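Local structure of serine acetyltransferase (Bacteroides vulgatus ATCC 8482, 3F1X) at residues E85-G90 and L114-F119; H167-L170 and L176-R179. The protein probably transfers an acetyl group from acetyl-CoA to L-serine, a step of cysteine biosynthesis. All blocks are in the same frame, centred on the assembly; numbering follows the deposited sequence.

Contact 1: residues E85-G90 and L114-F119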
loop_
_atom_site.group_PDB
_atom_site.type_symbol
_atom_site.label_atom_id
_atom_site.label_comp_id
_atom_site.label_asym_id
_atom_site.label_seq_id
_atom_site.Cartn_x
_atom_site.Cartn_y
_atom_site.Cartn_z
ATOM N N GLU A 85 11.543 18.574 7.843
ATOM C CA GLU A 85 11.113 18.868 6.480
ATOM C C GLU A 85 9.844 19.717 6.414
ATOM O O GLU A 85 9.755 20.628 5.600
ATOM C CB GLU A 85 10.891 17.563 5.714
ATOM C CG GLU A 85 10.670 17.736 4.218
ATOM C CD GLU A 85 11.893 18.292 3.511
ATOM O OE1 GLU A 85 13.017 17.857 3.841
ATOM O OE2 GLU A 85 11.727 19.150 2.619
ATOM N N GLN A 86 8.868 19.431 7.271
ATOM C CA GLN A 86 7.619 20.176 7.241
ATOM C C GLN A 86 7.790 21.589 7.763
ATOM O O GLN A 86 7.158 22.526 7.272
ATOM C CB GLN A 86 6.539 19.439 8.029
ATOM C CG GLN A 86 6.102 18.149 7.361
ATOM C CD GLN A 86 5.771 18.358 5.895
ATOM O OE1 GLN A 86 6.430 17.807 5.008
ATOM N NE2 GLN A 86 4.747 19.156 5.633
ATOM N N ILE A 87 8.644 21.746 8.764
ATOM C CA ILE A 87 8.896 23.066 9.299
ATOM C C ILE A 87 9.593 23.863 8.187
ATOM O O ILE A 87 9.314 25.046 7.994
ATOM C CB ILE A 87 9.776 22.996 10.568
ATOM C CG1 ILE A 87 8.954 22.422 11.727
ATOM C CG2 ILE A 87 10.315 24.377 10.902
ATOM C CD1 ILE A 87 9.716 22.238 13.023
ATOM N N LEU A 88 10.483 23.206 7.449
ATOM C CA LEU A 88 11.181 23.874 6.351
ATOM C C LEU A 88 10.154 24.324 5.302
ATOM O O LEU A 88 10.256 25.420 4.748
ATOM C CB LEU A 88 12.201 22.932 5.709
ATOM C CG LEU A 88 13.055 23.506 4.572
ATOM C CD1 LEU A 88 13.894 24.662 5.080
ATOM C CD2 LEU A 88 13.957 22.416 4.015
ATOM N N ALA A 89 9.161 23.480 5.039
ATOM C CA ALA A 89 8.127 23.829 4.069
ATOM C C ALA A 89 7.327 25.042 4.553
ATOM O O ALA A 89 6.977 25.929 3.769
ATOM C CB ALA A 89 7.194 22.637 3.837
ATOM N N GLY A 90 7.045 25.078 5.851
ATOM C CA GLY A 90 6.300 26.189 6.422
ATOM C C GLY A 90 7.051 27.499 6.286
ATOM O O GLY A 90 6.489 28.500 5.844
ATOM N N LEU A 114 16.708 22.664 14.020
ATOM C CA LEU A 114 16.814 23.094 15.410
ATOM C C LEU A 114 15.414 23.358 15.986
ATOM O O LEU A 114 15.127 23.009 17.133
ATOM C CB LEU A 114 17.690 24.346 15.516
ATOM C CG LEU A 114 18.049 24.827 16.928
ATOM C CD1 LEU A 114 18.600 23.668 17.750
ATOM C CD2 LEU A 114 19.069 25.951 16.836
ATOM N N LEU A 115 14.539 23.964 15.188
ATOM C CA LEU A 115 13.179 24.223 15.643
ATOM C C LEU A 115 12.500 22.881 15.912
ATOM O O LEU A 115 11.792 22.718 16.905
ATOM C CB LEU A 115 12.389 25.008 14.586
ATOM C CG LEU A 115 12.753 26.476 14.334
ATOM C CD1 LEU A 115 11.854 27.050 13.248
ATOM C CD2 LEU A 115 12.590 27.280 15.617
ATOM N N ALA A 116 12.728 21.912 15.031
ATOM C CA ALA A 116 12.130 20.589 15.199
ATOM C C ALA A 116 12.629 19.954 16.491
ATOM O O ALA A 116 11.857 19.336 17.221
ATOM C CB ALA A 116 12.468 19.700 14.006
ATOM N N ALA A 117 13.919 20.117 16.778
ATOM C CA ALA A 117 14.483 19.557 18.001
ATOM C C ALA A 117 13.909 20.299 19.217
ATOM O O ALA A 117 13.614 19.686 20.250
ATOM C CB ALA A 117 16.009 19.661 17.974
ATOM N N ARG A 118 13.748 21.614 19.089
ATOM C CA ARG A 118 13.192 22.431 20.170
ATOM C C ARG A 118 11.780 21.935 20.489
ATOM O O ARG A 118 11.391 21.822 21.653
ATOM C CB ARG A 118 13.123 23.905 19.763
ATOM C CG ARG A 118 14.472 24.577 19.475
ATOM C CD ARG A 118 15.297 24.805 20.735
ATOM N NE ARG A 118 16.579 25.454 20.453
ATOM C CZ ARG A 118 17.515 25.690 21.371
ATOM N NH1 ARG A 118 17.310 25.332 22.635
ATOM N NH2 ARG A 118 18.658 26.275 21.026
ATOM N N PHE A 119 11.007 21.640 19.447
ATOM C CA PHE A 119 9.660 21.142 19.662
ATOM C C PHE A 119 9.704 19.831 20.436
ATOM O O PHE A 119 8.963 19.645 21.402
ATOM C CB PHE A 119 8.941 20.887 18.338
ATOM C CG PHE A 119 7.657 20.139 18.506
ATOM C CD1 PHE A 119 6.522 20.791 18.983
ATOM C CD2 PHE A 119 7.598 18.764 18.277
ATOM C CE1 PHE A 119 5.341 20.082 19.239
ATOM C CE2 PHE A 119 6.429 18.043 18.528
ATOM C CZ PHE A 119 5.296 18.707 19.012
#

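Contact 2: residues H167-L170 and L176-R179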
loop_
_atom_site.group_PDB
_atom_site.type_symbol
_atom_site.label_atom_id
_atom_site.label_comp_id
_atom_site.label_asym_id
_atom_site.label_seq_id
_atom_site.Cartn_x
_atom_site.Cartn_y
_atom_site.Cartn_z
ATOM N N HIS A 167 0.012 24.629 18.945
ATOM C CA HIS A 167 0.263 25.853 19.694
ATOM C C HIS A 167 1.756 26.034 19.955
ATOM O O HIS A 167 2.297 27.117 19.754
ATOM C CB HIS A 167 -0.493 25.829 21.021
ATOM C CG HIS A 167 -0.457 27.132 21.767
ATOM N ND1 HIS A 167 0.092 27.255 23.026
ATOM C CD2 HIS A 167 -0.936 28.357 21.446
ATOM C CE1 HIS A 167 -0.051 28.499 23.448
ATOM N NE2 HIS A 167 -0.673 29.188 22.509
ATOM N N GLU A 168 2.409 24.965 20.396
ATOM C CA GLU A 168 3.836 24.994 20.690
ATOM C C GLU A 168 4.622 25.358 19.431
ATOM O O GLU A 168 5.549 26.168 19.469
ATOM C CB GLU A 168 4.274 23.628 21.238
ATOM C CG GLU A 168 5.734 23.544 21.664
ATOM C CD GLU A 168 6.160 24.699 22.564
ATOM O OE1 GLU A 168 5.452 24.994 23.554
ATOM O OE2 GLU A 168 7.215 25.311 22.284
ATOM N N LEU A 169 4.231 24.766 18.309
ATOM C CA LEU A 169 4.870 25.041 17.030
ATOM C C LEU A 169 4.677 26.523 16.678
ATOM O O LEU A 169 5.579 27.168 16.148
ATOM C CB LEU A 169 4.256 24.138 15.951
ATOM C CG LEU A 169 5.071 23.010 15.307
ATOM C CD1 LEU A 169 6.284 22.642 16.132
ATOM C CD2 LEU A 169 4.162 21.799 15.112
ATOM N N LEU A 170 3.499 27.060 16.986
ATOM C CA LEU A 170 3.212 28.464 16.710
ATOM C C LEU A 170 4.117 29.327 17.577
ATOM O O LEU A 170 4.731 30.277 17.098
ATOM C CB LEU A 170 1.752 28.798 17.022
ATOM C CG LEU A 170 1.322 30.243 16.752
ATOM C CD1 LEU A 170 1.306 30.493 15.251
ATOM C CD2 LEU A 170 -0.063 30.490 17.338
ATOM N N LEU A 176 2.282 28.520 9.123
ATOM C CA LEU A 176 1.440 27.593 8.361
ATOM C C LEU A 176 1.196 26.211 8.976
ATOM O O LEU A 176 0.054 25.791 9.146
ATOM C CB LEU A 176 2.031 27.423 6.959
ATOM C CG LEU A 176 1.154 26.739 5.912
ATOM C CD1 LEU A 176 0.020 27.681 5.500
ATOM C CD2 LEU A 176 1.999 26.374 4.687
ATOM N N ILE A 177 2.267 25.500 9.291
ATOM C CA ILE A 177 2.135 24.174 9.866
ATOM C C ILE A 177 1.156 24.051 11.042
ATOM O O ILE A 177 0.413 23.073 11.116
ATOM C CB ILE A 177 3.511 23.626 10.289
ATOM C CG1 ILE A 177 4.426 23.540 9.062
ATOM C CG2 ILE A 177 3.374 22.253 10.899
ATOM C CD1 ILE A 177 3.830 22.750 7.902
ATOM N N PRO A 178 1.132 25.025 11.970
ATOM C CA PRO A 178 0.192 24.909 13.101
ATOM C C PRO A 178 -1.283 24.827 12.686
ATOM O O PRO A 178 -2.030 23.996 13.196
ATOM C CB PRO A 178 0.482 26.163 13.928
ATOM C CG PRO A 178 1.949 26.428 13.637
ATOM C CD PRO A 178 2.012 26.196 12.135
ATOM N N ARG A 179 -1.689 25.689 11.762
ATOM C CA ARG A 179 -3.067 25.713 11.286
ATOM C C ARG A 179 -3.380 24.413 10.545
ATOM O O ARG A 179 -4.484 23.875 10.630
ATOM C CB ARG A 179 -3.279 26.920 10.366
ATOM C CG ARG A 179 -4.724 27.170 9.961
ATOM C CD ARG A 179 -5.632 27.353 11.171
ATOM N NE ARG A 179 -7.029 27.551 10.775
ATOM C CZ ARG A 179 -7.532 28.696 10.317
ATOM N NH1 ARG A 179 -6.760 29.769 10.195
ATOM N NH2 ARG A 179 -8.812 28.765 9.974
#

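Contact 1: residues E85-G90 and L114-F119
Ile87 of helix 68-93 reaches across to Leu115 and Ala116 of helix 109-120, its longer branch meeting mainly Ala116 and its shorter one Leu115. The longer branch does the close packing. CG1 leaves CB beside the backbone N and anti to the carbonyl carbon (chi1 -72°), and the fully extended second torsion drives CD1 straight at the neighbouring helix. There CD1 rests on the backbone of Ala116, 3.6 Å from its N, and lies 3.9 Å from Ala116 CB. Consistent with the small side chain of Ala116, the CA atoms of Ile87 and Ala116 stand 7.2 Å apart. The shorter branch meets a longer partner: Ile87 CG2 lies 3.9 Å from Leu115 CD1, the two side chains crossing at a slant.

Away from this point the pairing thins out. Partly exposed Leu115 and exposed Arg118 mark the side nearer solvent. Another flank, with Leu114 and Ala117, packs on Asn5 and Tyr6 of the second subunit. On the buried side, Ala116 also touches Phe80, Leu83 and Thr84 of helix 68-93, while Ile87 additionally packs on Val174. The side chains meet through carbon alone, and no hydrogen bond or salt bridge crosses. The geometry is therefore set by shape and by the exclusion of water from Ile87 and Ala116, with no directional bond to fix it.

Contact 2: residues H167-L170 and L176-R179
Leu170 carries CG anti to the backbone N (chi1 -179°), so that past CB the side chain leads off and, of its atoms, only CB, placed by the backbone, stays near Pro178 CG (4.1 Å). In Ile177 a chi1 of -60°, measured to CG1, leaves CG2 anti to the backbone N and facing Leu169. These residues close a helical hairpin: helix 155-171 ends, a short connection follows, and helix 177-189 runs back roughly antiparallel to it. The second helix leads directly into the strands of the left-handed parallel beta-helix expected for this acetyltransferase family.

Pro178 is the wedge between the two helices. Its CG projects towards the last turn of helix 155-171, where it lies 4.0 Å from Leu169 CB as well as against Leu170 CB, and so is shared by two successive residues at ordinary van der Waals distances. Leu169 extends the contact along the hairpin, where its CD2 makes a looser approach of 4.3 Å to Ile177 CG2.

Leu176 occupies the N-cap, so Pro178 falls in the first helical turn, where its missing N-H costs no bond of the regular helical pattern. Beyond the hairpin, Pro178 also packs on Pro195, and Arg179 forms a salt bridge with Glu183 one turn further along. Leu176 and Arg179 face the third subunit, touching Glu149 and Tyr154 of that chain. Across the hairpin itself no hydrogen bond is made; the nearest approach is of proline ring to backbone, with Pro178 CG 3.7 Å from Leu170 N.

Along the chain, contact 1 comes first, folding helix 109-120 back onto helix 68-93 and closing a loop of 23 residues that includes the unmodelled stretch 95-103. Helices 123-139 and 147-153 follow before contact 2 closes a much shorter loop, with five residues between its segments, at the junction of helices 155-171 and 177-189. The two closures are in series, neither nested nor crossing. Even so, their centres lie about 10 Å apart and they touch in space: Phe119 CD1 packs 3.4 Å from Leu169 CD1, and Ile177 reaches Gln86 and Gly90. The two contacts thus tie four helices together, the last of which leads into the strands of the expected beta-helix.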